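Local coordinates for protein xylosidase (Xanthomonas axonopodis pv. citri, PDB 6XN2) that probably hydrolyses xylo-oligosaccharides as a family 43 glycoside hydrolase, and binds xylose units in a pocket of its beta-propeller, at residues Ala180-Gln194 and Leu215-Leu229. Numbering follows the deposited sequence.
Sequences AHYLYFGGIWGGQLQ and LGPRVARLHERMIDL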
ATOM      1  N   ALA A 180      -7.543   3.119 -18.386  1.00 33.48           N
ATOM      2  CA  ALA A 180      -6.762   1.944 -18.132  1.00 29.27           C
ATOM      3  C   ALA A 180      -6.542   1.719 -16.654  1.00 29.72           C
ATOM      4  O   ALA A 180      -6.721   2.602 -15.881  1.00 29.96           O
ATOM      5  CB  ALA A 180      -5.438   2.038 -18.832  1.00 30.41           C
ATOM      6  N   HIS A 181      -6.175   0.508 -16.305  1.00 26.24           N
ATOM      7  CA  HIS A 181      -5.849   0.151 -14.953  1.00 27.05           C
ATOM      8  C   HIS A 181      -4.438  -0.391 -14.922  1.00 27.03           C
ATOM      9  O   HIS A 181      -4.070  -1.155 -15.749  1.00 26.11           O
ATOM     10  CB  HIS A 181      -6.804  -0.860 -14.359  1.00 27.17           C
ATOM     11  CG  HIS A 181      -8.119  -0.306 -13.928  1.00 27.46           C
ATOM     12  ND1 HIS A 181      -9.191  -0.213 -14.771  1.00 30.05           N
ATOM     13  CD2 HIS A 181      -8.561   0.103 -12.727  1.00 28.58           C
ATOM     14  CE1 HIS A 181     -10.220   0.289 -14.125  1.00 27.60           C
ATOM     15  NE2 HIS A 181      -9.866   0.482 -12.880  1.00 27.23           N
ATOM     16  N   TYR A 182      -3.657   0.028 -13.946  1.00 25.01           N
ATOM     17  CA  TYR A 182      -2.292  -0.419 -13.811  1.00 24.62           C
ATOM     18  C   TYR A 182      -2.055  -1.038 -12.460  1.00 27.51           C
ATOM     19  O   TYR A 182      -2.455  -0.521 -11.478  1.00 26.79           O
ATOM     20  CB  TYR A 182      -1.305   0.728 -13.987  1.00 25.10           C
ATOM     21  CG  TYR A 182      -1.313   1.401 -15.326  1.00 28.52           C
ATOM     22  CD1 TYR A 182      -2.155   2.426 -15.587  1.00 28.56           C
ATOM     23  CD2 TYR A 182      -0.477   1.008 -16.308  1.00 28.02           C
ATOM     24  CE1 TYR A 182      -2.171   3.038 -16.808  1.00 28.23           C
ATOM     25  CE2 TYR A 182      -0.483   1.612 -17.524  1.00 29.56           C
ATOM     26  CZ  TYR A 182      -1.340   2.619 -17.778  1.00 31.31           C
ATOM     27  OH  TYR A 182      -1.335   3.232 -18.989  1.00 29.00           O
ATOM     28  N   LEU A 183      -1.393  -2.171 -12.441  1.00 25.19           N
ATOM     29  CA  LEU A 183      -1.064  -2.828 -11.189  1.00 28.36           C
ATOM     30  C   LEU A 183       0.379  -2.529 -10.803  1.00 26.05           C
ATOM     31  O   LEU A 183       1.295  -2.697 -11.610  1.00 26.09           O
ATOM     32  CB  LEU A 183      -1.286  -4.342 -11.291  1.00 27.49           C
ATOM     33  CG  LEU A 183      -0.799  -5.165 -10.085  1.00 27.09           C
ATOM     34  CD1 LEU A 183      -1.609  -4.864  -8.824  1.00 24.36           C
ATOM     35  CD2 LEU A 183      -0.818  -6.652 -10.417  1.00 25.61           C
ATOM     36  N   TYR A 184       0.564  -2.053  -9.576  1.00 25.09           N
ATOM     37  CA  TYR A 184       1.889  -1.839  -9.007  1.00 25.47           C
ATOM     38  C   TYR A 184       2.094  -2.830  -7.889  1.00 24.68           C
ATOM     39  O   TYR A 184       1.165  -3.091  -7.132  1.00 27.18           O
ATOM     40  CB  TYR A 184       2.040  -0.414  -8.473  1.00 27.07           C
ATOM     41  CG  TYR A 184       1.894   0.654  -9.527  1.00 25.92           C
ATOM     42  CD1 TYR A 184       0.633   1.114  -9.909  1.00 25.30           C
ATOM     43  CD2 TYR A 184       3.018   1.212 -10.137  1.00 25.68           C
ATOM     44  CE1 TYR A 184       0.495   2.104 -10.877  1.00 27.72           C
ATOM     45  CE2 TYR A 184       2.886   2.205 -11.106  1.00 27.07           C
ATOM     46  CZ  TYR A 184       1.624   2.640 -11.470  1.00 27.99           C
ATOM     47  OH  TYR A 184       1.488   3.619 -12.428  1.00 28.53           O
ATOM     48  N   PHE A 185       3.297  -3.377  -7.769  1.00 22.60           N
ATOM     49  CA  PHE A 185       3.569  -4.261  -6.647  1.00 25.31           C
ATOM     50  C   PHE A 185       5.045  -4.346  -6.278  1.00 25.20           C
ATOM     51  O   PHE A 185       5.921  -3.890  -7.018  1.00 26.95           O
ATOM     52  CB  PHE A 185       3.000  -5.671  -6.924  1.00 21.19           C
ATOM     53  CG  PHE A 185       3.543  -6.350  -8.169  1.00 23.37           C
ATOM     54  CD1 PHE A 185       2.979  -6.110  -9.417  1.00 26.07           C
ATOM     55  CD2 PHE A 185       4.577  -7.275  -8.078  1.00 25.14           C
ATOM     56  CE1 PHE A 185       3.454  -6.751 -10.555  1.00 24.22           C
ATOM     57  CE2 PHE A 185       5.056  -7.926  -9.216  1.00 22.81           C
ATOM     58  CZ  PHE A 185       4.496  -7.661 -10.454  1.00 24.12           C
ATOM     59  N   GLY A 186       5.305  -4.923  -5.109  1.00 26.23           N
ATOM     60  CA  GLY A 186       6.662  -5.123  -4.652  1.00 23.95           C
ATOM     61  C   GLY A 186       6.910  -4.769  -3.204  1.00 27.52           C
ATOM     62  O   GLY A 186       6.324  -3.847  -2.645  1.00 26.67           O
ATOM     63  N   GLY A 187       7.800  -5.527  -2.590  1.00 25.10           N
ATOM     64  CA  GLY A 187       8.279  -5.225  -1.258  1.00 28.62           C
ATOM     65  C   GLY A 187       9.537  -6.038  -1.066  1.00 30.36           C
ATOM     66  O   GLY A 187       9.547  -7.223  -1.389  1.00 27.44           O
ATOM     67  N   ILE A 188      10.586  -5.422  -0.558  1.00 24.67           N
ATOM     68  CA  ILE A 188      11.810  -6.131  -0.298  1.00 28.30           C
ATOM     69  C   ILE A 188      11.803  -6.799   1.074  1.00 26.71           C
ATOM     70  O   ILE A 188      10.772  -6.853   1.699  1.00 26.39           O
ATOM     71  CB  ILE A 188      13.072  -5.289  -0.542  1.00 27.72           C
ATOM     72  CG1 ILE A 188      13.119  -4.094   0.387  1.00 25.82           C
ATOM     73  CG2 ILE A 188      13.158  -4.875  -1.997  1.00 26.80           C
ATOM     74  CD1 ILE A 188      14.398  -3.334   0.298  1.00 27.88           C
ATOM     75  N   TRP A 189      12.966  -7.286   1.510  1.00 25.72           N
ATOM     76  CA  TRP A 189      13.055  -8.056   2.760  1.00 24.88           C
ATOM     77  C   TRP A 189      12.020  -9.174   2.747  1.00 26.44           C
ATOM     78  O   TRP A 189      12.018 -10.006   1.838  1.00 27.38           O
ATOM     79  CB  TRP A 189      12.868  -7.166   3.996  1.00 28.11           C
ATOM     80  CG  TRP A 189      14.006  -6.207   4.239  1.00 27.10           C
ATOM     81  CD1 TRP A 189      14.922  -5.764   3.325  1.00 29.04           C
ATOM     82  CD2 TRP A 189      14.347  -5.577   5.483  1.00 31.20           C
ATOM     83  NE1 TRP A 189      15.808  -4.893   3.924  1.00 28.92           N
ATOM     84  CE2 TRP A 189      15.471  -4.759   5.246  1.00 28.96           C
ATOM     85  CE3 TRP A 189      13.808  -5.627   6.775  1.00 32.23           C
ATOM     86  CZ2 TRP A 189      16.070  -4.007   6.257  1.00 29.47           C
ATOM     87  CZ3 TRP A 189      14.396  -4.871   7.769  1.00 28.38           C
ATOM     88  CH2 TRP A 189      15.516  -4.074   7.506  1.00 27.89           C
ATOM     89  N   GLY A 190      11.128  -9.203   3.717  1.00 27.05           N
ATOM     90  CA  GLY A 190      10.107 -10.215   3.795  1.00 26.97           C
ATOM     91  C   GLY A 190       9.154 -10.309   2.629  1.00 28.31           C
ATOM     92  O   GLY A 190       8.510 -11.278   2.420  1.00 23.81           O
ATOM     93  N   GLY A 191       9.117  -9.274   1.849  1.00 26.23           N
ATOM     94  CA  GLY A 191       8.245  -9.253   0.719  1.00 28.35           C
ATOM     95  C   GLY A 191       8.733 -10.024  -0.465  1.00 29.38           C
ATOM     96  O   GLY A 191       7.971  -9.988  -1.408  1.00 28.24           O
ATOM     97  N   GLN A 192      10.078 -10.282  -0.529  1.00 27.42           N
ATOM     98  CA  GLN A 192      10.729 -11.174  -1.503  1.00 25.90           C
ATOM     99  C   GLN A 192      11.056 -10.591  -2.881  1.00 27.81           C
ATOM    100  O   GLN A 192      11.589 -11.308  -3.731  1.00 28.76           O
ATOM    101  CB  GLN A 192       9.884 -12.446  -1.714  1.00 23.77           C
ATOM    102  CG  GLN A 192       9.603 -13.231  -0.431  1.00 29.71           C
ATOM    103  CD  GLN A 192       8.718 -14.456  -0.646  1.00 30.80           C
ATOM    104  OE1 GLN A 192       8.058 -14.597  -1.673  1.00 28.10           O
ATOM    105  NE2 GLN A 192       8.702 -15.346   0.335  1.00 30.62           N
ATOM    106  N   LEU A 193      10.781  -9.310  -3.110  1.00 25.97           N
ATOM    107  CA  LEU A 193      11.049  -8.710  -4.424  1.00 24.69           C
ATOM    108  C   LEU A 193      12.526  -8.818  -4.833  1.00 27.19           C
ATOM    109  O   LEU A 193      12.856  -8.840  -6.021  1.00 30.08           O
ATOM    110  CB  LEU A 193      10.608  -7.239  -4.438  1.00 30.05           C
ATOM    111  CG  LEU A 193      10.890  -6.395  -5.689  1.00 26.66           C
ATOM    112  CD1 LEU A 193      10.121  -6.907  -6.910  1.00 28.10           C
ATOM    113  CD2 LEU A 193      10.560  -4.928  -5.433  1.00 25.11           C
ATOM    114  N   GLN A 194      13.405  -8.900  -3.839  1.00 27.90           N
ATOM    115  CA  GLN A 194      14.845  -8.963  -4.082  1.00 28.01           C
ATOM    116  C   GLN A 194      15.264 -10.260  -4.768  1.00 29.79           C
ATOM    117  O   GLN A 194      16.355 -10.338  -5.327  1.00 27.31           O
ATOM    118  CB  GLN A 194      15.612  -8.798  -2.766  1.00 27.10           C
ATOM    119  CG  GLN A 194      15.474  -9.964  -1.793  1.00 27.00           C
ATOM    120  CD  GLN A 194      14.247  -9.870  -0.903  1.00 32.20           C
ATOM    121  OE1 GLN A 194      13.314  -9.104  -1.168  1.00 28.49           O
ATOM    122  NE2 GLN A 194      14.240 -10.656   0.162  1.00 28.57           N
ATOM    123  N   LEU A 215      16.302  -1.628  -6.077  1.00 24.93           N
ATOM    124  CA  LEU A 215      15.155  -2.194  -6.768  1.00 29.17           C
ATOM    125  C   LEU A 215      13.979  -1.238  -6.651  1.00 31.17           C
ATOM    126  O   LEU A 215      13.844  -0.530  -5.647  1.00 26.94           O
ATOM    127  CB  LEU A 215      14.795  -3.562  -6.184  1.00 29.64           C
ATOM    128  CG  LEU A 215      15.878  -4.632  -6.303  1.00 27.50           C
ATOM    129  CD1 LEU A 215      15.481  -5.859  -5.535  1.00 32.29           C
ATOM    130  CD2 LEU A 215      16.119  -4.968  -7.762  1.00 32.65           C
ATOM    131  N   GLY A 216      13.146  -1.212  -7.689  1.00 29.32           N
ATOM    132  CA  GLY A 216      11.931  -0.425  -7.688  1.00 30.25           C
ATOM    133  C   GLY A 216      10.717  -1.330  -7.703  1.00 27.79           C
ATOM    134  O   GLY A 216      10.839  -2.543  -7.884  1.00 25.54           O
ATOM    135  N   PRO A 217       9.528  -0.746  -7.514  1.00 28.48           N
ATOM    136  CA  PRO A 217       8.311  -1.557  -7.616  1.00 27.10           C
ATOM    137  C   PRO A 217       8.101  -2.035  -9.050  1.00 26.26           C
ATOM    138  O   PRO A 217       8.773  -1.555  -9.961  1.00 26.84           O
ATOM    139  CB  PRO A 217       7.206  -0.590  -7.175  1.00 26.89           C
ATOM    140  CG  PRO A 217       7.748   0.774  -7.521  1.00 28.03           C
ATOM    141  CD  PRO A 217       9.241   0.686  -7.302  1.00 27.78           C
ATOM    142  N   ARG A 218       7.158  -2.916  -9.259  1.00 24.16           N
ATOM    143  CA  ARG A 218       6.840  -3.377 -10.576  1.00 24.19           C
ATOM    144  C   ARG A 218       5.544  -2.733 -11.056  1.00 26.85           C
ATOM    145  O   ARG A 218       4.733  -2.368 -10.256  1.00 26.60           O
ATOM    146  CB  ARG A 218       6.681  -4.859 -10.542  1.00 25.23           C
ATOM    147  CG  ARG A 218       7.840  -5.574  -9.919  1.00 25.99           C
ATOM    148  CD  ARG A 218       9.127  -5.307 -10.654  1.00 26.19           C
ATOM    149  NE  ARG A 218       9.104  -5.810 -12.009  1.00 25.76           N
ATOM    150  CZ  ARG A 218      10.166  -5.920 -12.772  1.00 30.84           C
ATOM    151  NH1 ARG A 218      11.324  -5.556 -12.315  1.00 27.32           N
ATOM    152  NH2 ARG A 218      10.075  -6.390 -13.976  1.00 28.11           N
ATOM    153  N   VAL A 219       5.377  -2.584 -12.351  1.00 21.93           N
ATOM    154  CA  VAL A 219       4.166  -2.026 -12.883  1.00 23.92           C
ATOM    155  C   VAL A 219       3.734  -2.799 -14.113  1.00 25.67           C
ATOM    156  O   VAL A 219       4.531  -3.180 -14.887  1.00 28.55           O
ATOM    157  CB  VAL A 219       4.293  -0.544 -13.204  1.00 25.51           C
ATOM    158  CG1 VAL A 219       5.368  -0.287 -14.213  1.00 25.27           C
ATOM    159  CG2 VAL A 219       2.980   0.062 -13.644  1.00 27.92           C
ATOM    160  N   ALA A 220       2.455  -3.068 -14.233  1.00 26.77           N
ATOM    161  CA  ALA A 220       1.932  -3.744 -15.385  1.00 29.23           C
ATOM    162  C   ALA A 220       0.514  -3.322 -15.648  1.00 26.76           C
ATOM    163  O   ALA A 220      -0.293  -3.332 -14.787  1.00 23.99           O
ATOM    164  CB  ALA A 220       1.987  -5.220 -15.194  1.00 25.56           C
ATOM    165  N   ARG A 221       0.228  -2.974 -16.883  1.00 25.99           N
ATOM    166  CA  ARG A 221      -1.128  -2.628 -17.237  1.00 29.86           C
ATOM    167  C   ARG A 221      -1.981  -3.874 -17.107  1.00 27.12           C
ATOM    168  O   ARG A 221      -1.585  -4.951 -17.428  1.00 27.28           O
ATOM    169  CB  ARG A 221      -1.235  -2.061 -18.660  1.00 31.93           C
ATOM    170  CG  ARG A 221      -2.619  -1.576 -19.012  1.00 32.35           C
ATOM    171  CD  ARG A 221      -2.750  -0.987 -20.379  1.00 43.36           C
ATOM    172  NE  ARG A 221      -2.629  -1.962 -21.439  1.00 56.79           N
ATOM    173  CZ  ARG A 221      -3.624  -2.730 -21.876  1.00 65.84           C
ATOM    174  NH1 ARG A 221      -4.825  -2.671 -21.322  1.00 58.34           N
ATOM    175  NH2 ARG A 221      -3.404  -3.587 -22.853  1.00 69.00           N
ATOM    176  N   LEU A 222      -3.177  -3.693 -16.610  1.00 27.01           N
ATOM    177  CA  LEU A 222      -4.068  -4.773 -16.459  1.00 26.26           C
ATOM    178  C   LEU A 222      -4.896  -4.991 -17.709  1.00 29.65           C
ATOM    179  O   LEU A 222      -5.240  -4.093 -18.389  1.00 29.38           O
ATOM    180  CB  LEU A 222      -5.017  -4.499 -15.294  1.00 27.67           C
ATOM    181  CG  LEU A 222      -4.449  -4.639 -13.894  1.00 26.49           C
ATOM    182  CD1 LEU A 222      -5.401  -4.112 -12.863  1.00 29.06           C
ATOM    183  CD2 LEU A 222      -4.089  -6.054 -13.577  1.00 24.45           C
ATOM    184  N   HIS A 223      -5.242  -6.239 -17.915  1.00 26.61           N
ATOM    185  CA  HIS A 223      -6.135  -6.598 -19.027  1.00 31.50           C
ATOM    186  C   HIS A 223      -7.518  -6.048 -18.684  1.00 29.12           C
ATOM    187  O   HIS A 223      -7.894  -5.968 -17.533  1.00 25.71           O
ATOM    188  CB  HIS A 223      -6.125  -8.116 -19.199  1.00 30.43           C
ATOM    189  CG  HIS A 223      -6.783  -8.628 -20.432  1.00 33.79           C
ATOM    190  ND1 HIS A 223      -8.132  -8.819 -20.522  1.00 37.51           N
ATOM    191  CD2 HIS A 223      -6.280  -9.017 -21.613  1.00 34.82           C
ATOM    192  CE1 HIS A 223      -8.432  -9.272 -21.709  1.00 36.62           C
ATOM    193  NE2 HIS A 223      -7.323  -9.419 -22.384  1.00 35.29           N
ATOM    194  N   GLU A 224      -8.342  -5.851 -19.699  1.00 30.15           N
ATOM    195  CA  GLU A 224      -9.707  -5.412 -19.522  1.00 34.44           C
ATOM    196  C   GLU A 224     -10.534  -6.331 -18.638  1.00 32.72           C
ATOM    197  O   GLU A 224     -11.439  -5.922 -18.003  1.00 31.37           O
ATOM    198  CB  GLU A 224     -10.391  -5.211 -20.875  1.00 38.12           C
ATOM    199  CG  GLU A 224     -10.589  -6.500 -21.636  1.00 52.01           C
ATOM    200  CD  GLU A 224     -11.044  -6.314 -23.075  1.00 68.79           C
ATOM    201  OE1 GLU A 224     -11.808  -5.380 -23.355  1.00 75.54           O
ATOM    202  OE2 GLU A 224     -10.651  -7.121 -23.917  1.00 71.93           O
ATOM    203  N   ARG A 225     -10.246  -7.632 -18.594  1.00 29.65           N
ATOM    204  CA  ARG A 225     -10.926  -8.604 -17.709  1.00 33.02           C
ATOM    205  C   ARG A 225     -10.483  -8.467 -16.241  1.00 29.15           C
ATOM    206  O   ARG A 225     -11.054  -9.152 -15.452  1.00 30.40           O
ATOM    207  CB  ARG A 225     -10.689 -10.018 -18.220  1.00 31.83           C
ATOM    208  CG  ARG A 225      -9.313 -10.555 -17.897  1.00 33.08           C
ATOM    209  CD  ARG A 225      -9.063 -11.849 -18.624  1.00 37.54           C
ATOM    210  NE  ARG A 225     -10.081 -12.836 -18.368  1.00 41.22           N
ATOM    211  CZ  ARG A 225      -9.914 -14.131 -18.490  1.00 41.56           C
ATOM    212  NH1 ARG A 225      -8.741 -14.614 -18.829  1.00 45.16           N
ATOM    213  NH2 ARG A 225     -10.912 -14.945 -18.252  1.00 39.09           N
ATOM    214  N   MET A 226      -9.433  -7.691 -15.957  1.00 29.50           N
ATOM    215  CA  MET A 226      -8.950  -7.317 -14.649  1.00 27.50           C
ATOM    216  C   MET A 226      -8.303  -8.346 -13.805  1.00 31.86           C
ATOM    217  O   MET A 226      -7.685  -8.023 -12.845  1.00 29.74           O
ATOM    218  CB  MET A 226     -10.025  -6.597 -13.842  1.00 27.24           C
ATOM    219  CG  MET A 226     -10.570  -5.369 -14.501  1.00 30.49           C
ATOM    220  SD  MET A 226      -9.405  -4.036 -14.420  1.00 31.07           S
ATOM    221  CE  MET A 226      -9.704  -3.527 -12.743  1.00 26.99           C
ATOM    222  N   ILE A 227      -8.434  -9.590 -14.176  1.00 29.65           N
ATOM    223  CA  ILE A 227      -7.857 -10.639 -13.338  1.00 27.04           C
ATOM    224  C   ILE A 227      -6.544 -11.171 -13.932  1.00 28.66           C
ATOM    225  O   ILE A 227      -5.915 -12.068 -13.367  1.00 28.98           O
ATOM    226  CB  ILE A 227      -8.847 -11.797 -13.137  1.00 30.43           C
ATOM    227  CG1 ILE A 227      -9.135 -12.486 -14.471  1.00 33.01           C
ATOM    228  CG2 ILE A 227     -10.137 -11.294 -12.500  1.00 30.62           C
ATOM    229  CD1 ILE A 227     -10.063 -13.656 -14.336  1.00 34.59           C
ATOM    230  N   ASP A 228      -6.115 -10.546 -15.010  1.00 28.79           N
ATOM    231  CA  ASP A 228      -4.837 -10.914 -15.649  1.00 28.83           C
ATOM    232  C   ASP A 228      -4.085  -9.649 -16.032  1.00 28.18           C
ATOM    233  O   ASP A 228      -4.707  -8.666 -16.271  1.00 27.37           O
ATOM    234  CB  ASP A 228      -5.060 -11.707 -16.931  1.00 28.69           C
ATOM    235  CG  ASP A 228      -5.647 -13.073 -16.703  1.00 35.89           C
ATOM    236  OD1 ASP A 228      -5.179 -13.765 -15.848  1.00 38.35           O
ATOM    237  OD2 ASP A 228      -6.542 -13.419 -17.414  1.00 46.49           O
ATOM    238  N   LEU A 229      -2.769  -9.725 -16.089  1.00 26.86           N
ATOM    239  CA  LEU A 229      -2.001  -8.617 -16.560  1.00 23.97           C
ATOM    240  C   LEU A 229      -2.117  -8.577 -18.061  1.00 30.34           C
ATOM    241  O   LEU A 229      -2.289  -9.567 -18.679  1.00 28.02           O
ATOM    242  CB  LEU A 229      -0.532  -8.780 -16.224  1.00 28.64           C
ATOM    243  CG  LEU A 229      -0.160  -9.152 -14.819  1.00 27.93           C
ATOM    244  CD1 LEU A 229       1.336  -9.134 -14.716  1.00 25.80           C
ATOM    245  CD2 LEU A 229      -0.765  -8.169 -13.877  1.00 25.77           C
TER
HETATM  246  O   HOH W   1      -6.424  -1.638 -18.328  1.00 29.74           O
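Phe185 and Arg218 meet with the arginine's aliphatic stem over one face of the phenyl ring: CB of Arg218 lies 3.6 Å from the centroid of the Phe185 ring, 14° off its normal, a CH-pi contact. Phe185 reaches this position because its CG stands between its own backbone N and carbonyl carbon (chi1 59°), which turns the ring back toward the neighbouring strand. The Arg218 chain bends at chi2 and chi3, which leads its end away from the ring to where NE hydrogen-bonds Ser233 OG. Among the residues facing the other way, CG2 of Val219 sits above the Tyr184 ring, offset toward its rim, and approaches Tyr184 CE2 to 3.3 Å. The Tyr184 hydroxyl is bonded elsewhere, to the carbonyl O of Pro288.

Under these pairs the strands 181-185 and 218-221 run antiparallel, their axes 4.5 Å apart at closest approach. Leu183 with Ala220 and Phe185 with Arg218 are the hydrogen-bonded pairs; the bond from Arg218 N to Phe185 O is 2.7 Å long and nearly straight. The two strands are the inner pair of a four-stranded antiparallel blade, 172-175, 181-185, 218-221, 234-239, of the five-bladed beta-propeller characteristic of family 43.

The ladder continues with Leu222 N, which bonds His181 O (2.8 Å, 176°), while one water bridges His181 N and Leu222 O. A type I turn from His223 to Met226 then brings the Met226 methyl CE over the centre of the His181 imidazole, 3.8 Å from the ring centroid, with SD above the same ring. Leu183 CD2 and Leu229 CD2 touch at 3.8 Å. At the far end, Leu215 CD1 packs 3.5 Å from Gln194 CA; the amide NE2 of Gln194 turns away and donates to Trp189 O.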